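Local coordinates for protein UDP-4-amino-4,6-dideoxy-N-acetyl-beta-L-altrosamine transaminase (Helicobacter pylori, PDB 2FNU) that transfers an amino group from glutamate to a UDP-linked 4-keto sugar, the second step in making pseudaminic acid, the sialic-acid-like sugar that modifies flagellin, at residues N267-P272 with S364-F369; N283-I288 with E344-C349. All coordinates share one frame; numbering follows the deposited sequence.

Contact 1 (N267-P272 with S364-F369); sequences NPYFTP and SVLKTF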
loop_
_atom_site.group_PDB
_atom_site.type_symbol
_atom_site.label_atom_id
_atom_site.label_comp_id
_atom_site.label_asym_id
_atom_site.label_seq_id
_atom_site.Cartn_x
_atom_site.Cartn_y
_atom_site.Cartn_z
ATOM N N ASN B 267 8.355 -27.727 33.168
ATOM C CA ASN B 267 9.467 -26.851 33.520
ATOM C C ASN B 267 9.013 -25.865 34.614
ATOM O O ASN B 267 7.834 -25.493 34.683
ATOM C CB ASN B 267 10.014 -26.127 32.283
ATOM C CG ASN B 267 9.265 -24.857 31.983
ATOM O OD1 ASN B 267 9.559 -23.813 32.557
ATOM N ND2 ASN B 267 8.278 -24.936 31.106
ATOM N N PRO B 268 9.942 -25.468 35.496
ATOM C CA PRO B 268 9.637 -24.586 36.624
ATOM C C PRO B 268 9.572 -23.069 36.328
ATOM O O PRO B 268 9.242 -22.286 37.231
ATOM C CB PRO B 268 10.793 -24.875 37.587
ATOM C CG PRO B 268 11.933 -25.188 36.702
ATOM C CD PRO B 268 11.352 -25.899 35.494
ATOM N N TYR B 269 9.834 -22.659 35.085
ATOM C CA TYR B 269 10.088 -21.236 34.785
ATOM C C TYR B 269 8.960 -20.505 34.062
ATOM O O TYR B 269 8.766 -19.301 34.275
ATOM C CB TYR B 269 11.335 -21.090 33.927
ATOM C CG TYR B 269 12.535 -21.868 34.422
ATOM C CD1 TYR B 269 13.164 -21.540 35.627
ATOM C CD2 TYR B 269 13.032 -22.928 33.684
ATOM C CE1 TYR B 269 14.277 -22.259 36.074
ATOM C CE2 TYR B 269 14.137 -23.648 34.115
ATOM C CZ TYR B 269 14.755 -23.305 35.306
ATOM O OH TYR B 269 15.855 -24.022 35.726
ATOM N N PHE B 270 8.245 -21.210 33.187
ATOM C CA PHE B 270 7.236 -20.553 32.350
ATOM C C PHE B 270 6.209 -21.552 31.869
ATOM O O PHE B 270 6.451 -22.764 31.924
ATOM C CB PHE B 270 7.884 -19.858 31.136
ATOM C CG PHE B 270 8.789 -20.755 30.332
ATOM C CD1 PHE B 270 8.263 -21.693 29.437
ATOM C CD2 PHE B 270 10.169 -20.670 30.486
ATOM C CE1 PHE B 270 9.106 -22.533 28.713
ATOM C CE2 PHE B 270 11.031 -21.520 29.776
ATOM C CZ PHE B 270 10.494 -22.444 28.880
ATOM N N THR B 271 5.085 -21.035 31.376
ATOM C CA THR B 271 3.986 -21.859 30.866
ATOM C C THR B 271 3.824 -21.620 29.356
ATOM O O THR B 271 3.442 -20.531 28.960
ATOM C CB THR B 271 2.663 -21.488 31.583
ATOM O OG1 THR B 271 2.831 -21.644 33.007
ATOM C CG2 THR B 271 1.492 -22.355 31.107
ATOM N N PRO B 272 4.070 -22.656 28.524
ATOM C CA PRO B 272 3.764 -22.491 27.108
ATOM C C PRO B 272 2.249 -22.480 26.908
ATOM O O PRO B 272 1.503 -23.199 27.600
ATOM C CB PRO B 272 4.356 -23.747 26.457
ATOM C CG PRO B 272 5.191 -24.396 27.519
ATOM C CD PRO B 272 4.617 -23.993 28.817
ATOM N N SER B 364 18.428 -24.395 25.207
ATOM C CA SER B 364 19.047 -23.087 25.496
ATOM C C SER B 364 18.133 -22.140 26.279
ATOM O O SER B 364 18.598 -21.430 27.172
ATOM C CB SER B 364 19.506 -22.414 24.208
ATOM O OG SER B 364 20.547 -23.162 23.591
ATOM N N VAL B 365 16.840 -22.127 25.947
ATOM C CA VAL B 365 15.859 -21.319 26.701
ATOM C C VAL B 365 15.854 -21.764 28.152
ATOM O O VAL B 365 15.896 -20.933 29.055
ATOM C CB VAL B 365 14.432 -21.421 26.089
ATOM C CG1 VAL B 365 13.361 -20.817 26.993
ATOM C CG2 VAL B 365 14.407 -20.739 24.741
ATOM N N LEU B 366 15.812 -23.079 28.379
ATOM C CA LEU B 366 15.817 -23.584 29.750
ATOM C C LEU B 366 17.086 -23.165 30.489
ATOM O O LEU B 366 17.003 -22.741 31.649
ATOM C CB LEU B 366 15.622 -25.110 29.803
ATOM C CG LEU B 366 14.238 -25.575 29.348
ATOM C CD1 LEU B 366 14.243 -27.107 29.244
ATOM C CD2 LEU B 366 13.124 -25.091 30.272
ATOM N N LYS B 367 18.230 -23.268 29.815
ATOM C CA LYS B 367 19.513 -22.901 30.432
ATOM C C LYS B 367 19.530 -21.432 30.799
ATOM O O LYS B 367 20.073 -21.063 31.827
ATOM C CB LYS B 367 20.698 -23.223 29.520
ATOM C CG LYS B 367 20.952 -24.721 29.339
ATOM C CD LYS B 367 21.153 -25.442 30.671
ATOM C CE LYS B 367 21.358 -26.937 30.467
ATOM N NZ LYS B 367 21.053 -27.718 31.700
ATOM N N THR B 368 18.930 -20.602 29.949
ATOM C CA THR B 368 18.870 -19.172 30.187
ATOM C C THR B 368 18.096 -18.886 31.472
ATOM O O THR B 368 18.573 -18.162 32.361
ATOM C CB THR B 368 18.207 -18.456 28.992
ATOM O OG1 THR B 368 19.002 -18.667 27.821
ATOM C CG2 THR B 368 18.072 -16.959 29.269
ATOM N N PHE B 369 16.897 -19.447 31.583
ATOM C CA PHE B 369 16.085 -19.243 32.776
ATOM C C PHE B 369 16.765 -19.770 34.029
ATOM O O PHE B 369 16.732 -19.126 35.076
ATOM C CB PHE B 369 14.694 -19.843 32.597
ATOM C CG PHE B 369 13.750 -18.915 31.895
ATOM C CD1 PHE B 369 13.640 -18.935 30.506
ATOM C CD2 PHE B 369 13.020 -17.974 32.619
ATOM C CE1 PHE B 369 12.784 -18.039 29.847
ATOM C CE2 PHE B 369 12.152 -17.081 31.974
ATOM C CZ PHE B 369 12.034 -17.115 30.585
#
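Phe369 meets both Tyr269 and Phe270, and these three rings form the aromatic cluster that joins strand 270-272 and the turn before it to the C-terminal helix 355-370. The tight part lies at Tyr269: Phe369 CB sits over one face of its ring, 3.7 Å from the centroid and 21° off the normal, a CH-pi contact. Beyond that methylene the two rings run nearly parallel (25°) but are slid apart, their centroids 5.9 Å from each other, so ring overlap contributes little. Pro268 CG, from within the same segment, covers the second face of Tyr269. Phe270 meets the Phe369 ring obliquely; its CE2 comes to 3.7 Å from Phe369 CD1, while Val365 CG1 lies equally near that same CE2. With CG between its own N and carbonyl carbon (chi1 52°), the Phe270 ring comes against Val365 and Phe369. Phe264 adds an edge-to-face partner for Phe270, and Phe294 does the same for Phe369.

Toward the side of the partly exposed Asn267 and Leu366 the packing thins out: Leu366 CD2 fills the corner between Asn267 CB, at 3.8 Å, and Phe270 CZ. The turn ahead of the strand is fixed from within: Asn267 OD1 accepts from Tyr269 N in an Asx turn and also from Phe270 N, the latter bond, 3.0 Å long, lying in the carbonyl plane on a lone pair. Asn267 ND2 returns a bond to Phe270 O and has a second acceptor in Phe264 O, so the amide is gripped at both ends, and OD1 rests over the centre of the Phe270 ring. Polar bonding thus shapes the turn that presents the two rings, whereas the attachment to the helix is largely dispersive, made mainly by aromatic and aliphatic carbon.

Contact 2 (N283-I288 with E344-C349); sequences NHLYPI and EISLPC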
loop_
_atom_site.group_PDB
_atom_site.type_symbol
_atom_site.label_atom_id
_atom_site.label_comp_id
_atom_site.label_asym_id
_atom_site.label_seq_id
_atom_site.Cartn_x
_atom_site.Cartn_y
_atom_site.Cartn_z
ATOM N N ASN B 283 -0.318 -21.413 14.358
ATOM C CA ASN B 283 0.976 -21.399 15.052
ATOM C C ASN B 283 1.875 -20.284 14.535
ATOM O O ASN B 283 3.075 -20.476 14.356
ATOM C CB ASN B 283 1.713 -22.744 14.916
ATOM C CG ASN B 283 0.991 -23.876 15.616
ATOM O OD1 ASN B 283 0.689 -24.922 15.014
ATOM N ND2 ASN B 283 0.697 -23.676 16.885
ATOM N N HIS B 284 1.286 -19.112 14.282
ATOM C CA HIS B 284 2.116 -17.978 13.880
ATOM C C HIS B 284 3.193 -17.675 14.917
ATOM O O HIS B 284 4.359 -17.395 14.546
ATOM C CB HIS B 284 1.273 -16.727 13.584
ATOM C CG HIS B 284 2.101 -15.512 13.362
ATOM N ND1 HIS B 284 3.144 -15.484 12.455
ATOM C CD2 HIS B 284 2.078 -14.296 13.950
ATOM C CE1 HIS B 284 3.729 -14.298 12.500
ATOM N NE2 HIS B 284 3.103 -13.560 13.401
ATOM N N LEU B 285 2.792 -17.691 16.194
ATOM C CA LEU B 285 3.732 -17.500 17.314
ATOM C C LEU B 285 3.759 -18.727 18.199
ATOM O O LEU B 285 2.775 -19.495 18.231
ATOM C CB LEU B 285 3.345 -16.310 18.198
ATOM C CG LEU B 285 3.131 -14.943 17.545
ATOM C CD1 LEU B 285 2.603 -13.893 18.549
ATOM C CD2 LEU B 285 4.424 -14.449 16.913
ATOM N N TYR B 286 4.856 -18.882 18.939
ATOM C CA TYR B 286 4.914 -19.859 20.031
ATOM C C TYR B 286 5.178 -19.056 21.311
ATOM O O TYR B 286 6.338 -18.773 21.633
ATOM C CB TYR B 286 6.045 -20.884 19.817
ATOM C CG TYR B 286 6.036 -21.952 20.876
ATOM C CD1 TYR B 286 5.285 -23.119 20.702
ATOM C CD2 TYR B 286 6.730 -21.772 22.077
ATOM C CE1 TYR B 286 5.258 -24.121 21.694
ATOM C CE2 TYR B 286 6.689 -22.749 23.065
ATOM C CZ TYR B 286 5.960 -23.911 22.863
ATOM O OH TYR B 286 5.920 -24.889 23.837
ATOM N N PRO B 287 4.110 -18.606 21.992
ATOM C CA PRO B 287 4.268 -17.815 23.219
ATOM C C PRO B 287 4.533 -18.657 24.452
ATOM O O PRO B 287 3.921 -19.720 24.638
ATOM C CB PRO B 287 2.895 -17.122 23.390
ATOM C CG PRO B 287 2.151 -17.379 22.092
ATOM C CD PRO B 287 2.698 -18.695 21.579
ATOM N N ILE B 288 5.434 -18.156 25.295
ATOM C CA ILE B 288 5.558 -18.695 26.646
ATOM C C ILE B 288 5.290 -17.561 27.634
ATOM O O ILE B 288 5.581 -16.388 27.327
ATOM C CB ILE B 288 6.959 -19.324 26.915
ATOM C CG1 ILE B 288 8.064 -18.254 26.822
ATOM C CG2 ILE B 288 7.210 -20.510 25.978
ATOM C CD1 ILE B 288 9.475 -18.774 27.208
ATOM N N GLU B 344 5.058 -12.404 28.690
ATOM C CA GLU B 344 5.144 -13.102 27.401
ATOM C C GLU B 344 6.475 -12.970 26.660
ATOM O O GLU B 344 7.068 -11.887 26.581
ATOM C CB GLU B 344 4.012 -12.622 26.477
ATOM C CG GLU B 344 3.717 -13.561 25.284
ATOM C CD GLU B 344 4.607 -13.336 24.054
ATOM O OE1 GLU B 344 5.224 -12.248 23.910
ATOM O OE2 GLU B 344 4.666 -14.281 23.214
ATOM N N ILE B 345 6.905 -14.092 26.085
ATOM C CA ILE B 345 8.052 -14.141 25.169
ATOM C C ILE B 345 7.659 -15.043 24.018
ATOM O O ILE B 345 7.139 -16.137 24.249
ATOM C CB ILE B 345 9.319 -14.720 25.832
ATOM C CG1 ILE B 345 9.713 -13.867 27.045
ATOM C CG2 ILE B 345 10.456 -14.766 24.823
ATOM C CD1 ILE B 345 10.923 -14.435 27.824
ATOM N N SER B 346 7.888 -14.571 22.786
ATOM C CA SER B 346 7.643 -15.372 21.588
ATOM C C SER B 346 8.930 -16.009 21.112
ATOM O O SER B 346 9.894 -15.313 20.809
ATOM C CB SER B 346 7.065 -14.508 20.472
ATOM O OG SER B 346 5.817 -13.964 20.910
ATOM N N LEU B 347 8.929 -17.338 21.045
ATOM C CA LEU B 347 10.126 -18.081 20.636
ATOM C C LEU B 347 10.144 -18.394 19.148
ATOM O O LEU B 347 9.082 -18.458 18.506
ATOM C CB LEU B 347 10.208 -19.393 21.422
ATOM C CG LEU B 347 10.269 -19.262 22.948
ATOM C CD1 LEU B 347 10.333 -20.667 23.556
ATOM C CD2 LEU B 347 11.478 -18.452 23.407
ATOM N N PRO B 348 11.343 -18.617 18.578
ATOM C CA PRO B 348 11.371 -18.936 17.151
ATOM C C PRO B 348 10.419 -20.064 16.746
ATOM O O PRO B 348 10.410 -21.144 17.345
ATOM C CB PRO B 348 12.838 -19.310 16.893
ATOM C CG PRO B 348 13.601 -18.512 17.946
ATOM C CD PRO B 348 12.699 -18.558 19.165
ATOM N N CYS B 349 9.614 -19.797 15.729
ATOM C CA CYS B 349 8.604 -20.742 15.301
ATOM C C CYS B 349 8.231 -20.354 13.876
ATOM O O CYS B 349 7.660 -19.288 13.657
ATOM C CB CYS B 349 7.382 -20.661 16.212
ATOM S SG CYS B 349 6.075 -21.824 15.740
HETATM O O HOH W 1 5.871 -18.485 12.088
HETATM O O HOH W 2 6.879 -17.039 18.219
#
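Ile288 and Ile345 form an antiparallel hydrogen-bonded pair, and Ile288 buries more surface here than any other residue of the two segments. Both of its backbone bonds are short and fairly straight: Ile288 N to Ile345 O is 2.8 Å (172° at the hydrogen), and Ile345 N to Ile288 O is 2.9 Å. Its branches divide the work: CG1, set between the backbone N and the carbonyl carbon (chi1 63°), crosses obliquely to Ile345 CB at 3.9 Å, and CG2 meets Leu347 CD1. Tyr286 lies alongside Leu347, both pointing the same way, its CD2 4.0 Å from Leu347 CD1; the phenol end goes on to a hydrogen bond with Asp261. Against Tyr286 CB comes Cys349 CB, at 3.9 Å, while Cys349 SG, anti to its backbone N (chi1 180°), stands 3.6 Å from Asn283 O.

Strand 286-290 is the middle strand of a three-stranded antiparallel sheet, flanked by 270-272 and 344-347. On the face of Pro287 and Ser346, Glu344 OE2 lies against Pro287 CB, 3.4 Å away, and its syn lone pair accepts from Ser346 OG at 2.6 Å. Ser346 OG is also bonded to ND1 of His315, a substrate-binding residue, whose backbone N goes to Glu344 OE1.

Two waters bridge the diverging backbones, one between Tyr286 N and Leu347 O, the other between the carbonyl oxygens of His284 and Cys349.

Contacts 1 and 2 share one three-stranded sheet. Contact 1 holds its edge strand 270-272 to helix 355-370, whereas contact 2 pairs the central strand with the other edge, 344-347, which leads on to that helix. They touch through side chains: Phe270 CD1 lies 3.7 Å from Ile288 CB. Contact 1 is partly buried, its centre about 26 Å from the centre of the chain; it has no hydrogen bond between its segments and relies mainly on carbon contacts. Contact 2, its centre about 13 Å from the chain's centre, is wholly buried and combines backbone hydrogen bonds and bridging waters with apolar packing on one face; His284 brings it beside Lys183, the lysine that carries the cofactor in the resting enzyme but not here.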